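Side-chain contacts in development-specific protein S (Myxococcus xanthus, PDB 1NPS), which assembles on the surface of myxospores in the presence of calcium ions, its N-terminal domain, the part described here, binding two of these ions: residues L31-N35 against N36-S40; K42-P45 against G46-A49. All blocks are in the same frame, centred on the assembly; numbering follows the deposited sequence.

Interaction 1 (L31-N35 against N36-S40); sequences LGIEN and NTISS. With CA (calcium ion), chain B; CA (calcium ion), chain C.
With chi1 of Thr37 at 57°, OG1 lies between the backbone N and the carbonyl carbon, turned back toward the carbonyl of Glu34, while CG2 swings over the carbonyl of Asn35. This is the calcium-binding loop of the first Greek key motif of a beta/gamma-crystallin domain, running from helix 25-30 to strand 40-42; Asn35 to Ser40 fit the N/D-N/D-X-X-S/T-S signature of the family, in which Asn36 serves one ion and Thr37 O with Ser39 OG the other. Thr37 OG1 donates to Glu34 O at 2.7 Å, tilted 35° from the carbonyl plane, and so closes the chain on itself across three residues. Thr37 CG2 packs 3.7 Å from Glu34 CB. Water 1 accepts from Thr37 N and gives only a weak bond to Glu34 O.

With chi1 of -176°, Asn35 carries its amide alongside that of Asn36, the planes 44° apart, and OD1 is hydrogen-bonded to Ser79 OG, itself a ligand of the calcium ion that Asn36 binds; this second-shell bond probably helps to position the serine. Deeper in, Ile33 CG2 meets Ile38 CD1 at 4.1 Å, and both isoleucines also touch Val5 of strand 3-6. Tyr7 and Asn76 join Thr37 O and Ser39 OG at their ion. The calcium ion beside Ser79 is bound by Asn36 OD1 at 2.2 Å, together with Gln53 O and Ser79 OG.

Interaction 2 (K42-P45 against G46-A49); sequences KVPP and GVKA
Val43 reaches across to the beginning of strand 47-52 with one methyl: chi1 of -173° sets CG1 anti to the backbone N, and this branch comes up against the carbonyl of Val47, with CG1 only 3.0 Å from Val47 O. The same methyl lies 4.0 Å from Lys48 CA. Its contact with the side chain of Val47 is looser, CG1 to CG2 being 4.3 Å. Val43 is buried and also packs on Val64 of strand 61-64, while its backbone N is hydrogen-bonded to Asn67 OD1.

Pro44 follows, crossing the Val47 side chain obliquely. CG and CD both approach Val47 CG2, each at 3.9 Å, and the same methyl sits 3.4 Å from Pro44 O. Here the chain passes from the first Greek key motif of the crystallin fold to the second, leaving strand 40-42 of one sheet for strand 47-52 of the other. The reversal is a type II beta turn from Pro44 to Val47, with Pro45 and Gly46 at its central positions.

The CB bond of Pro45 points away from 46-49, although CB itself is 3.3 Å from Gly46 N. Gly46 takes the positive phi of 91° favoured at the third position of a type II turn. Beyond it, the CB bond of Lys48 points away from 42-45, and its NZ forms a salt bridge with Glu63 OE2.

The two interactions follow one another along the chain: interaction 1 leads into strand 40-42, and interaction 2 carries the chain on into strand 47-52. Their centres are about 17 Å apart, on opposite sides of the centre of the domain, and their only connection is through the sequence. Interaction 1 lies at the calcium-binding end and supplies ligands to both ions, whereas interaction 2 is remote from these sites and makes the passage between the two Greek key motifs. The second motif nevertheless returns to the ions, because Gln53, just beyond strand 47-52, shares one calcium with Asn36 of interaction 1, and Asn76 shares the other with Thr37 and Ser39.

Interaction 1 (L31-N35 against N36-S40)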
loop_
_atom_site.group_PDB
_atom_site.type_symbol
_atom_site.label_atom_id
_atom_site.label_comp_id
_atom_site.label_asym_id
_atom_site.label_seq_id
_atom_site.Cartn_x
_atom_site.Cartn_y
_atom_site.Cartn_z
ATOM N N LEU A 31 -5.426 -11.158 -3.026
ATOM C CA LEU A 31 -5.632 -10.839 -1.616
ATOM C C LEU A 31 -6.826 -9.906 -1.424
ATOM O O LEU A 31 -7.065 -9.403 -0.337
ATOM C CB LEU A 31 -4.354 -10.224 -1.032
ATOM C CG LEU A 31 -3.088 -11.067 -1.223
ATOM C CD1 LEU A 31 -1.889 -10.364 -0.634
ATOM C CD2 LEU A 31 -3.255 -12.434 -0.579
ATOM N N GLY A 32 -7.594 -9.717 -2.492
ATOM C CA GLY A 32 -8.768 -8.862 -2.437
ATOM C C GLY A 32 -8.544 -7.364 -2.573
ATOM O O GLY A 32 -9.400 -6.572 -2.163
ATOM N N ILE A 33 -7.387 -6.974 -3.107
ATOM C CA ILE A 33 -7.050 -5.566 -3.296
ATOM C C ILE A 33 -7.055 -5.262 -4.779
ATOM O O ILE A 33 -6.108 -5.595 -5.478
ATOM C CB ILE A 33 -5.653 -5.240 -2.729
ATOM C CG1 ILE A 33 -5.649 -5.438 -1.209
ATOM C CG2 ILE A 33 -5.225 -3.805 -3.120
ATOM C CD1 ILE A 33 -4.308 -5.197 -0.564
ATOM N N GLU A 34 -8.136 -4.658 -5.253
ATOM C CA GLU A 34 -8.271 -4.316 -6.666
ATOM C C GLU A 34 -7.257 -3.270 -7.105
ATOM O O GLU A 34 -6.850 -2.407 -6.330
ATOM C CB GLU A 34 -9.683 -3.814 -6.964
ATOM C CG GLU A 34 -10.761 -4.834 -6.689
ATOM C CD GLU A 34 -12.105 -4.188 -6.451
ATOM O OE1 GLU A 34 -12.696 -3.677 -7.425
ATOM O OE2 GLU A 34 -12.569 -4.187 -5.288
ATOM N N ASN A 35 -6.889 -3.332 -8.375
ATOM C CA ASN A 35 -5.920 -2.400 -8.928
ATOM C C ASN A 35 -6.389 -0.945 -8.816
ATOM O O ASN A 35 -7.584 -0.647 -8.986
ATOM C CB ASN A 35 -5.672 -2.749 -10.385
ATOM C CG ASN A 35 -4.613 -1.893 -11.001
ATOM O OD1 ASN A 35 -3.473 -1.867 -10.535
ATOM N ND2 ASN A 35 -4.979 -1.176 -12.059
ATOM N N ASN A 36 -5.438 -0.046 -8.573
ATOM C CA ASN A 36 -5.700 1.392 -8.446
ATOM C C ASN A 36 -6.926 1.705 -7.575
ATOM O O ASN A 36 -7.858 2.373 -8.040
ATOM C CB ASN A 36 -5.910 2.049 -9.831
ATOM C CG ASN A 36 -4.739 1.849 -10.799
ATOM O OD1 ASN A 36 -3.598 1.620 -10.404
ATOM N ND2 ASN A 36 -5.034 1.975 -12.093
ATOM N N THR A 37 -6.960 1.218 -6.337
ATOM C CA THR A 37 -8.103 1.497 -5.459
ATOM C C THR A 37 -7.703 2.060 -4.101
ATOM O O THR A 37 -8.505 2.736 -3.435
ATOM C CB THR A 37 -9.008 0.251 -5.227
ATOM O OG1 THR A 37 -8.235 -0.827 -4.683
ATOM C CG2 THR A 37 -9.695 -0.185 -6.524
ATOM N N ILE A 38 -6.461 1.824 -3.703
ATOM C CA ILE A 38 -5.956 2.291 -2.419
ATOM C C ILE A 38 -5.980 3.815 -2.296
ATOM O O ILE A 38 -5.559 4.532 -3.199
ATOM C CB ILE A 38 -4.549 1.743 -2.178
ATOM C CG1 ILE A 38 -4.616 0.218 -2.116
ATOM C CG2 ILE A 38 -3.959 2.332 -0.920
ATOM C CD1 ILE A 38 -3.282 -0.433 -1.924
ATOM N N SER A 39 -6.513 4.304 -1.180
ATOM C CA SER A 39 -6.621 5.744 -0.963
ATOM C C SER A 39 -6.020 6.211 0.365
ATOM O O SER A 39 -5.790 7.403 0.576
ATOM C CB SER A 39 -8.085 6.176 -1.103
ATOM O OG SER A 39 -8.649 5.671 -2.315
ATOM N N SER A 40 -5.751 5.273 1.259
ATOM C CA SER A 40 -5.125 5.612 2.541
ATOM C C SER A 40 -4.464 4.372 3.133
ATOM O O SER A 40 -4.825 3.239 2.785
ATOM C CB SER A 40 -6.116 6.290 3.516
ATOM O OG SER A 40 -7.153 5.441 3.968
HETATM CA CA CA B . -9.632 4.524 -3.314
HETATM CA CA CA C . -1.642 1.687 -11.460
HETATM O O HOH W 1 -4.411 -0.140 -5.381
HETATM O O HOH W 2 -10.989 4.108 -4.014
HETATM O O HOH W 3 -1.155 1.784 -10.004
HETATM O O HOH W 4 -1.674 1.063 -13.065
HETATM O O HOH W 5 -1.881 3.517 -12.314
#

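Interaction 2 (K42-P45 against G46-A49)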
loop_
_atom_site.group_PDB
_atom_site.type_symbol
_atom_site.label_atom_id
_atom_site.label_comp_id
_atom_site.label_asym_id
_atom_site.label_seq_id
_atom_site.Cartn_x
_atom_site.Cartn_y
_atom_site.Cartn_z
ATOM N N LYS A 42 -2.247 2.735 6.775
ATOM C CA LYS A 42 -1.774 2.830 8.147
ATOM C C LYS A 42 -0.440 2.093 8.182
ATOM O O LYS A 42 -0.298 1.015 7.598
ATOM C CB LYS A 42 -2.760 2.183 9.128
ATOM C CG LYS A 42 -4.033 2.984 9.372
ATOM C CD LYS A 42 -4.833 2.404 10.524
ATOM C CE LYS A 42 -6.074 3.228 10.782
ATOM N NZ LYS A 42 -6.897 2.682 11.891
ATOM N N VAL A 43 0.563 2.709 8.788
ATOM C CA VAL A 43 1.869 2.087 8.879
ATOM C C VAL A 43 2.372 2.183 10.319
ATOM O O VAL A 43 2.737 3.260 10.776
ATOM C CB VAL A 43 2.882 2.770 7.910
ATOM C CG1 VAL A 43 4.204 2.008 7.874
ATOM C CG2 VAL A 43 2.289 2.875 6.517
ATOM N N PRO A 44 2.361 1.058 11.058
ATOM C CA PRO A 44 2.828 1.050 12.443
ATOM C C PRO A 44 4.351 0.972 12.473
ATOM O O PRO A 44 4.985 0.733 11.437
ATOM C CB PRO A 44 2.210 -0.239 12.989
ATOM C CG PRO A 44 2.320 -1.154 11.832
ATOM C CD PRO A 44 1.860 -0.276 10.675
ATOM N N PRO A 45 4.954 1.162 13.659
ATOM C CA PRO A 45 6.409 1.109 13.859
ATOM C C PRO A 45 7.014 -0.219 13.392
ATOM O O PRO A 45 6.363 -1.255 13.451
ATOM C CB PRO A 45 6.532 1.246 15.370
ATOM C CG PRO A 45 5.442 2.196 15.686
ATOM C CD PRO A 45 4.285 1.643 14.883
ATOM N N GLY A 46 8.247 -0.182 12.903
ATOM C CA GLY A 46 8.891 -1.408 12.464
ATOM C C GLY A 46 8.727 -1.826 11.013
ATOM O O GLY A 46 9.393 -2.763 10.592
ATOM N N VAL A 47 7.819 -1.181 10.273
ATOM C CA VAL A 47 7.582 -1.474 8.841
ATOM C C VAL A 47 7.337 -0.217 7.999
ATOM O O VAL A 47 6.935 0.819 8.504
ATOM C CB VAL A 47 6.361 -2.413 8.577
ATOM C CG1 VAL A 47 6.680 -3.845 8.962
ATOM C CG2 VAL A 47 5.115 -1.899 9.282
ATOM N N LYS A 48 7.551 -0.351 6.695
ATOM C CA LYS A 48 7.332 0.731 5.737
ATOM C C LYS A 48 6.888 0.090 4.420
ATOM O O LYS A 48 7.052 -1.119 4.216
ATOM C CB LYS A 48 8.602 1.560 5.512
ATOM C CG LYS A 48 9.679 0.861 4.706
ATOM C CD LYS A 48 10.703 1.870 4.228
ATOM C CE LYS A 48 11.711 1.249 3.281
ATOM N NZ LYS A 48 12.722 2.251 2.840
ATOM N N ALA A 49 6.309 0.899 3.543
ATOM C CA ALA A 49 5.823 0.426 2.256
ATOM C C ALA A 49 6.218 1.368 1.135
ATOM O O ALA A 49 6.363 2.576 1.329
ATOM C CB ALA A 49 4.288 0.299 2.284
#